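Local coordinates for TRAP solute Binding Protein (Uncultured marine bacterium, PDB 5I7I) that binds aromatic acids such as 3-hydroxybenzoate as the solute-binding component of a TRAP transport system, probably delivering them to membrane partners for uptake, at residues Ser158-Asp161 against Leu162-Met165; Gly169-Arg172 against Val173-Lys176; Lys312-Ile315 against Lys316-Asn319. One frame throughout, in Å; residues are numbered along the deposited sequence.

Contact 1. Residues Ser158-Asp161 against Leu162-Met165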
ATOM      1  N   SER A 158      24.274   1.045  -1.513  1.00  9.65           N
ATOM      2  CA  SER A 158      24.383  -0.248  -0.852  1.00 10.69           C
ATOM      3  C   SER A 158      23.766  -0.093   0.530  1.00 11.82           C
ATOM      4  O   SER A 158      23.520   1.018   1.004  1.00 12.65           O
ATOM      5  CB  SER A 158      25.838  -0.724  -0.722  1.00 12.72           C
ATOM      6  OG  SER A 158      26.513   0.017   0.279  1.00 18.90           O
ATOM      7  N   ALA A 159      23.537  -1.231   1.178  1.00  9.56           N
ATOM      8  CA  ALA A 159      23.009  -1.242   2.542  1.00 12.38           C
ATOM      9  C   ALA A 159      23.844  -0.385   3.488  1.00 11.61           C
ATOM     10  O   ALA A 159      23.299   0.309   4.358  1.00 13.20           O
ATOM     11  CB  ALA A 159      22.947  -2.676   3.060  1.00 17.21           C
ATOM     12  N   ALA A 160      25.171  -0.422   3.348  1.00 10.25           N
ATOM     13  CA  ALA A 160      26.019   0.309   4.280  1.00 11.38           C
ATOM     14  C   ALA A 160      25.727   1.806   4.244  1.00  9.20           C
ATOM     15  O   ALA A 160      25.935   2.502   5.248  1.00 10.08           O
ATOM     16  CB  ALA A 160      27.486   0.066   3.946  1.00 15.40           C
ATOM     17  N   ASP A 161      25.278   2.329   3.098  1.00  9.78           N
ATOM     18  CA  ASP A 161      24.965   3.755   3.014  1.00  8.89           C
ATOM     19  C   ASP A 161      23.783   4.135   3.882  1.00  9.99           C
ATOM     20  O   ASP A 161      23.604   5.318   4.182  1.00 11.20           O
ATOM     21  CB  ASP A 161      24.695   4.171   1.576  1.00  9.40           C
ATOM     22  CG  ASP A 161      25.927   4.117   0.721  1.00 11.47           C
ATOM     23  OD1 ASP A 161      27.045   4.328   1.242  1.00 14.56           O
ATOM     24  OD2 ASP A 161      25.782   3.894  -0.496  1.00 11.51           O
ATOM     25  N   LEU A 162      22.978   3.164   4.293  1.00  9.42           N
ATOM     26  CA  LEU A 162      21.871   3.424   5.197  1.00  8.80           C
ATOM     27  C   LEU A 162      22.267   3.426   6.662  1.00  9.97           C
ATOM     28  O   LEU A 162      21.450   3.837   7.493  1.00 11.01           O
ATOM     29  CB  LEU A 162      20.784   2.369   4.999  1.00  9.55           C
ATOM     30  CG  LEU A 162      20.076   2.423   3.647  1.00  9.34           C
ATOM     31  CD1 LEU A 162      19.242   1.182   3.484  1.00 12.19           C
ATOM     32  CD2 LEU A 162      19.220   3.672   3.537  1.00 10.27           C
ATOM     33  N   ASN A 163      23.473   2.972   7.005  1.00 12.34           N
ATOM     34  CA  ASN A 163      23.882   2.948   8.405  1.00 13.11           C
ATOM     35  C   ASN A 163      23.751   4.327   9.027  1.00 15.81           C
ATOM     36  O   ASN A 163      24.247   5.328   8.494  1.00 13.98           O
ATOM     37  CB  ASN A 163      25.323   2.460   8.525  1.00 14.20           C
ATOM     38  CG  ASN A 163      25.481   0.988   8.158  1.00 18.64           C
ATOM     39  OD1 ASN A 163      24.505   0.228   8.121  1.00 22.27           O
ATOM     40  ND2 ASN A 163      26.708   0.584   7.867  1.00 20.83           N
ATOM     41  N   GLY A 164      23.081   4.375  10.172  1.00 14.58           N
ATOM     42  CA  GLY A 164      22.903   5.603  10.910  1.00 16.13           C
ATOM     43  C   GLY A 164      21.784   6.487  10.403  1.00 13.56           C
ATOM     44  O   GLY A 164      21.463   7.481  11.055  1.00 18.01           O
ATOM     45  N   MET A 165      21.188   6.168   9.252  0.57 12.55           N
ATOM     46  CA  MET A 165      20.155   6.999   8.647  0.57 12.05           C
ATOM     47  C   MET A 165      18.804   6.649   9.248  0.57 12.52           C
ATOM     48  O   MET A 165      18.429   5.475   9.307  0.57 12.07           O
ATOM     49  CB  MET A 165      20.111   6.761   7.140  0.57 11.80           C
ATOM     50  CG  MET A 165      21.404   7.108   6.428  0.57 16.02           C
ATOM     51  SD  MET A 165      21.635   8.879   6.160  0.57 13.54           S
ATOM     52  CE  MET A 165      20.520   9.170   4.794  0.57 17.41           C
TER
HETATM   53  O   HOH W   1      26.071   5.165   6.281  1.00 21.07           O
HETATM   54  O   HOH W   2      28.710   2.072   7.090  1.00 27.96           O
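Ala160 O and Asn163 meet through backbone and side chain together. Asn163 N donates to Ala160 O at 3.1 Å. The amide of Asn163 folds back over the same carbonyl, its CG 3.3 Å from Ala160 O, because CG sits beside its own backbone N and anti to the carbonyl carbon (chi1 -68°). Water finishes the arrangement: one molecule lies 2.9 Å from both Ala160 O and Asn163 O, with more acceptors within reach than it has protons, while another accepts from Asn163 ND2 at 2.6 Å and gives Ala160 O a weak bond. One residue earlier the pattern recurs, Leu162 N donating to Ala159 O at 2.9 Å, and Leu162 CB lies 3.3 Å from that oxygen. Together with Asp161 N to Ser158 O, these make three successive i to i+3 bonds, a 3-10-like turn from Ser158 to Asn163 in the loop between strands 148-151 and 166-169. A type II beta turn follows from Leu162 to Met165, with Gly164 at the position of positive phi (81°). Beside this turn, Asp161 O accepts a hydrogen bond from Lys154 NZ. The side chain of Leu162 turns inward against Ile156 and Leu181. Asp161 OD2 forms a salt bridge with Lys157 and takes a weak bond from Ser158 N.

Contact 2. Residues Gly169-Arg172 against Val173-Lys176. With 3HB (3-hydroxybenzoic acid), chain C.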
ATOM      1  N   GLY A 169       9.358   4.104   7.393  1.00  8.04           N
ATOM      2  CA  GLY A 169       8.571   3.134   6.681  1.00  6.58           C
ATOM      3  C   GLY A 169       7.113   3.206   7.094  1.00  6.33           C
ATOM      4  O   GLY A 169       6.781   3.779   8.133  1.00  8.33           O
ATOM      5  N   PRO A 170       6.224   2.589   6.300  1.00  5.89           N
ATOM      6  CA  PRO A 170       4.772   2.727   6.545  1.00  7.06           C
ATOM      7  C   PRO A 170       4.202   1.768   7.573  1.00  7.59           C
ATOM      8  O   PRO A 170       3.122   2.050   8.118  1.00  8.77           O
ATOM      9  CB  PRO A 170       4.155   2.411   5.169  1.00  6.31           C
ATOM     10  CG  PRO A 170       5.167   1.507   4.529  1.00  7.31           C
ATOM     11  CD  PRO A 170       6.490   2.073   4.951  1.00  6.93           C
ATOM     12  N   THR A 171       4.858   0.633   7.830  1.00  7.26           N
ATOM     13  CA  THR A 171       4.311  -0.424   8.664  1.00  8.50           C
ATOM     14  C   THR A 171       5.450  -1.115   9.393  1.00 10.30           C
ATOM     15  O   THR A 171       6.625  -0.918   9.090  1.00  9.57           O
ATOM     16  CB  THR A 171       3.615  -1.507   7.837  1.00  8.67           C
ATOM     17  OG1 THR A 171       4.624  -2.301   7.205  1.00  8.70           O
ATOM     18  CG2 THR A 171       2.694  -0.909   6.795  1.00  9.51           C
ATOM     19  N   ARG A 172       5.070  -1.957  10.349  1.00  9.64           N
ATOM     20  CA  ARG A 172       6.048  -2.665  11.149  1.00 10.19           C
ATOM     21  C   ARG A 172       6.900  -3.596  10.304  1.00  8.23           C
ATOM     22  O   ARG A 172       8.104  -3.721  10.541  1.00 10.58           O
ATOM     23  CB  ARG A 172       5.316  -3.442  12.236  1.00 13.12           C
ATOM     24  CG  ARG A 172       6.237  -4.091  13.238  1.00 28.24           C
ATOM     25  CD  ARG A 172       5.429  -4.593  14.430  1.00 41.33           C
ATOM     26  NE  ARG A 172       4.849  -3.504  15.221  1.00 37.20           N
ATOM     27  CZ  ARG A 172       4.036  -3.689  16.259  1.00 36.88           C
ATOM     28  NH1 ARG A 172       3.692  -4.915  16.627  1.00 38.27           N
ATOM     29  NH2 ARG A 172       3.566  -2.647  16.935  1.00 39.71           N
ATOM     30  N   VAL A 173       6.296  -4.290   9.346  1.00  9.51           N
ATOM     31  CA  VAL A 173       7.083  -5.166   8.486  1.00  8.67           C
ATOM     32  C   VAL A 173       8.120  -4.368   7.706  1.00  7.32           C
ATOM     33  O   VAL A 173       9.290  -4.766   7.612  1.00  8.38           O
ATOM     34  CB  VAL A 173       6.176  -6.010   7.568  1.00  9.82           C
ATOM     35  CG1 VAL A 173       6.997  -6.965   6.734  1.00 11.35           C
ATOM     36  CG2 VAL A 173       5.157  -6.782   8.391  1.00 15.70           C
ATOM     37  N   ILE A 174       7.719  -3.225   7.140  1.00  7.27           N
ATOM     38  CA  ILE A 174       8.658  -2.474   6.320  1.00  8.57           C
ATOM     39  C   ILE A 174       9.719  -1.801   7.169  1.00  7.90           C
ATOM     40  O   ILE A 174      10.872  -1.688   6.746  1.00  8.50           O
ATOM     41  CB  ILE A 174       7.931  -1.480   5.403  1.00  9.01           C
ATOM     42  CG1 ILE A 174       6.877  -2.193   4.546  1.00  8.12           C
ATOM     43  CG2 ILE A 174       8.933  -0.788   4.505  1.00  7.20           C
ATOM     44  CD1 ILE A 174       7.389  -3.416   3.811  1.00  9.10           C
ATOM     45  N   THR A 175       9.390  -1.357   8.375  1.00  8.23           N
ATOM     46  CA  THR A 175      10.447  -0.810   9.219  1.00  8.29           C
ATOM     47  C   THR A 175      11.435  -1.893   9.627  1.00  8.06           C
ATOM     48  O   THR A 175      12.640  -1.637   9.711  1.00  9.38           O
ATOM     49  CB  THR A 175       9.872  -0.086  10.444  1.00 10.61           C
ATOM     50  OG1 THR A 175       8.955  -0.918  11.159  1.00 11.98           O
ATOM     51  CG2 THR A 175       9.160   1.192  10.012  1.00 11.76           C
ATOM     52  N   LYS A 176      10.952  -3.105   9.901  1.00  9.57           N
ATOM     53  CA  LYS A 176      11.884  -4.194  10.176  1.00 10.99           C
ATOM     54  C   LYS A 176      12.800  -4.458   8.988  1.00  9.87           C
ATOM     55  O   LYS A 176      13.988  -4.759   9.167  1.00 10.16           O
ATOM     56  CB  LYS A 176      11.125  -5.447  10.595  1.00 10.42           C
ATOM     57  CG  LYS A 176      10.559  -5.333  11.978  1.00 15.48           C
ATOM     58  CD  LYS A 176       9.834  -6.597  12.377  1.00 16.45           C
ATOM     59  CE  LYS A 176       9.378  -6.517  13.807  1.00 18.75           C
ATOM     60  NZ  LYS A 176       8.503  -7.664  14.142  1.00 21.52           N
TER
HETATM   61  C1' 3HB C 401       2.665   4.861   2.539  1.00  6.71           C
HETATM   62  O1' 3HB C 401       3.863   4.550   2.314  1.00  6.21           O
HETATM   63  O2' 3HB C 401       2.257   4.992   3.722  1.00  6.74           O
HETATM   64  C1  3HB C 401       1.712   5.150   1.387  1.00  5.35           C
HETATM   65  C2  3HB C 401       2.111   4.857   0.084  1.00  6.65           C
HETATM   66  C3  3HB C 401       1.270   5.118  -0.969  1.00  6.31           C
HETATM   67  C4  3HB C 401       0.047   5.694  -0.750  1.00  5.94           C
HETATM   68  C5  3HB C 401      -0.358   5.985   0.550  1.00  6.92           C
HETATM   69  C6  3HB C 401       0.472   5.720   1.621  1.00  6.66           C
HETATM   70  O3  3HB C 401       1.682   4.817  -2.247  1.00  7.59           O
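Thr171 OG1 has two hydrogen-bond partners: Ile174 N donates to it at 3.2 Å, nearly straight at 169°, and it is also hydrogen-bonded to Glu106 OE2. The hydroxyl reaches the amide because OG1 lies between the backbone N and the carbonyl carbon (chi1 75°), and it also passes 3.5 Å from Ile174 CG1. Thr171 O receives Thr175 N at 2.9 Å. The hydroxyl of Thr175 lies between two carbonyls, OG1 being 3.0 Å from Arg172 O and 3.1 Å from Thr171 O, and its single proton may go to either. This is a classic N-cap: Thr171 closes the first turn of helix 172-180 just where the chain leaves strand 166-169, the beta-to-alpha junction of an alpha/beta lobe in this periplasmic-type binding protein. Pro170, in the junction itself, faces two ways. Its CD packs on Ile174 CG2 at 3.8 Å, the two side chains crossing at a slant and both also touching Val206 of the neighbouring strand. Its CB approaches the carboxylate of the bound 3-hydroxybenzoate, 3.5 Å from O2', so it lines the pocket by van der Waals contact, while Arg168, Tyr94 and Glu210 hydrogen-bond the ligand. Next to Pro170 in the chain, Gly169 lets the helix come close: a side chain there would crowd Thr175 CG2, which lies 3.9 Å from Gly169 CA. On the exposed side, Arg172 and Lys176 run alongside each other with their aliphatic parts adjacent.

Contact 3. Residues Lys312-Ile315 against Lys316-Asn319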
ATOM      1  N   LYS A 312      12.521 -15.427   6.935  1.00  8.32           N
ATOM      2  CA  LYS A 312      12.621 -16.535   7.878  1.00  8.78           C
ATOM      3  C   LYS A 312      11.964 -16.179   9.207  1.00 10.00           C
ATOM      4  O   LYS A 312      11.205 -16.978   9.779  1.00 10.10           O
ATOM      5  CB  LYS A 312      14.111 -16.864   8.064  1.00 12.97           C
ATOM      6  CG  LYS A 312      14.423 -17.795   9.198  1.00 13.33           C
ATOM      7  CD  LYS A 312      15.937 -17.932   9.423  1.00 22.12           C
ATOM      8  CE  LYS A 312      16.578 -16.642   9.983  1.00 32.51           C
ATOM      9  NZ  LYS A 312      16.644 -16.608  11.478  1.00 43.34           N
ATOM     10  N   ASP A 313      12.280 -14.994   9.742  1.00  9.15           N
ATOM     11  CA  ASP A 313      11.718 -14.604  11.023  1.00  9.23           C
ATOM     12  C   ASP A 313      10.226 -14.349  10.915  1.00  9.44           C
ATOM     13  O   ASP A 313       9.485 -14.600  11.875  1.00  9.83           O
ATOM     14  CB  ASP A 313      12.446 -13.374  11.564  1.00 13.33           C
ATOM     15  CG  ASP A 313      13.884 -13.671  11.958  1.00 11.92           C
ATOM     16  OD1 ASP A 313      14.218 -14.860  12.206  1.00 14.61           O
ATOM     17  OD2 ASP A 313      14.654 -12.701  12.067  1.00 16.66           O
ATOM     18  N   TRP A 314       9.765 -13.827   9.775  1.00  8.17           N
ATOM     19  CA  TRP A 314       8.330 -13.642   9.592  1.00  7.67           C
ATOM     20  C   TRP A 314       7.595 -14.973   9.629  1.00  7.73           C
ATOM     21  O   TRP A 314       6.555 -15.102  10.289  1.00  7.88           O
ATOM     22  CB  TRP A 314       7.993 -12.866   8.302  1.00  7.29           C
ATOM     23  CG  TRP A 314       6.538 -12.593   8.297  1.00  8.08           C
ATOM     24  CD1 TRP A 314       5.919 -11.547   8.910  1.00  8.00           C
ATOM     25  CD2 TRP A 314       5.484 -13.426   7.760  1.00  7.82           C
ATOM     26  NE1 TRP A 314       4.561 -11.659   8.792  1.00  8.11           N
ATOM     27  CE2 TRP A 314       4.265 -12.793   8.081  1.00  8.39           C
ATOM     28  CE3 TRP A 314       5.451 -14.635   7.054  1.00  7.50           C
ATOM     29  CZ2 TRP A 314       3.028 -13.319   7.709  1.00  8.22           C
ATOM     30  CZ3 TRP A 314       4.225 -15.149   6.672  1.00  7.89           C
ATOM     31  CH2 TRP A 314       3.029 -14.492   7.004  1.00  8.21           C
ATOM     32  N   ILE A 315       8.121 -15.980   8.938  1.00  8.11           N
ATOM     33  CA  ILE A 315       7.482 -17.290   8.930  1.00  8.86           C
ATOM     34  C   ILE A 315       7.336 -17.813  10.351  1.00  8.59           C
ATOM     35  O   ILE A 315       6.262 -18.270  10.757  1.00  8.72           O
ATOM     36  CB  ILE A 315       8.249 -18.246   7.996  1.00  8.51           C
ATOM     37  CG1 ILE A 315       7.987 -17.870   6.539  1.00  9.50           C
ATOM     38  CG2 ILE A 315       7.873 -19.699   8.247  1.00  9.45           C
ATOM     39  CD1 ILE A 315       8.880 -18.584   5.533  1.00 10.96           C
ATOM     40  N   LYS A 316       8.394 -17.701  11.150  1.00  9.02           N
ATOM     41  CA  LYS A 316       8.299 -18.126  12.545  1.00  9.74           C
ATOM     42  C   LYS A 316       7.240 -17.320  13.301  1.00  9.54           C
ATOM     43  O   LYS A 316       6.471 -17.882  14.083  1.00  9.88           O
ATOM     44  CB  LYS A 316       9.661 -17.980  13.202  1.00 11.59           C
ATOM     45  CG  LYS A 316       9.638 -18.039  14.731  1.00 18.47           C
ATOM     46  CD  LYS A 316      10.524 -19.094  15.272  1.00 23.19           C
ATOM     47  CE  LYS A 316      10.353 -19.218  16.793  1.00 20.30           C
ATOM     48  NZ  LYS A 316      10.514 -20.634  17.212  1.00 17.40           N
ATOM     49  N   SER A 317       7.194 -15.998  13.086  0.76  9.18           N
ATOM     50  CA  SER A 317       6.220 -15.138  13.769  0.76  9.33           C
ATOM     51  C   SER A 317       4.790 -15.455  13.352  0.76  8.97           C
ATOM     52  O   SER A 317       3.857 -15.329  14.167  0.76 10.73           O
ATOM     53  CB  SER A 317       6.503 -13.658  13.480  0.76 10.78           C
ATOM     54  OG  SER A 317       5.945 -13.218  12.245  0.76 11.52           O
ATOM     55  N   ALA A 318       4.600 -15.878  12.101  1.00  8.88           N
ATOM     56  CA  ALA A 318       3.277 -16.302  11.655  1.00  8.47           C
ATOM     57  C   ALA A 318       2.890 -17.616  12.311  1.00  8.81           C
ATOM     58  O   ALA A 318       1.764 -17.766  12.798  1.00  9.84           O
ATOM     59  CB  ALA A 318       3.291 -16.428  10.139  1.00  8.57           C
ATOM     60  N   ASN A 319       3.824 -18.563  12.373  1.00  9.02           N
ATOM     61  CA  ASN A 319       3.597 -19.802  13.103  1.00  9.61           C
ATOM     62  C   ASN A 319       3.143 -19.510  14.526  1.00 10.10           C
ATOM     63  O   ASN A 319       2.195 -20.129  15.033  1.00 10.98           O
ATOM     64  CB  ASN A 319       4.894 -20.612  13.147  1.00 10.16           C
ATOM     65  CG  ASN A 319       5.263 -21.264  11.827  1.00 11.04           C
ATOM     66  OD1 ASN A 319       4.547 -21.189  10.830  1.00 10.07           O
ATOM     67  ND2 ASN A 319       6.421 -21.909  11.824  1.00 13.02           N
TER
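Four successive i to i+4 backbone bonds carry Lys312-Asn319 through regular alpha-helix, from Lys316 N to Lys312 O up to the nearly straight Asn319 N to Ile315 O bond (171°). The segment belongs to the long helix 297-320, and the side chains of Trp314 and Ile315 pack against Val329 of the following helix 325-339. Trp314 extends its indole along the helix, CG anti to the backbone N (chi1 -173°), and thereby brings the six-membered ring over the next turn. Ala318 CB sits over that ring's face in a CH-pi contact, 3.8 Å from the centroid and 16° off the normal. In one of its two conformers, the hydroxyl of Ser317, which is also hydrogen-bonded to Arg321, lies over the same face nearer the pyrrole part, with OG 3.7 Å from Trp314 CD1. Trp314 NE1 is hydrogen-bonded to Glu103, which helps to fix the rotation of the indole, and the ring also touches Ala104 and Leu107. Replacing Trp314 with an alanine would probably uncover Ala318 CB, open a gap beside Val329 and leave Glu103 without its indole partner. Farther back on the exposed surface, Lys312 NZ pairs with Asp313 OD1 at 3.1 Å, a salt bridge between sequence neighbours. At the other end, Asn319 OD1 accepts from Gly325 N. Trp314 O takes Ala318 N and, in that one conformer, Ser317 OG, each at 2.8 Å.

Overall arrangement
Followed from the N terminus, the three contacts lie in series, none nested in or crossing another, and each is local to one continuous run of eight residues. Contact 1 turns the surface loop that links strand 148-151 to strand 166-169. That strand then runs inward, and contact 2 opens where it ends, starting helix 172-180 beside the ligand pocket; the two centres are 16 Å apart. Contact 3 comes much later, near the end of helix 297-320. Its centre is 15 Å from that of contact 2, with nearest atoms about 5 Å apart and no touch. The loop of Glu103 and Glu106 reaches both, through Glu103 to contact 3 and Glu106 to contact 2.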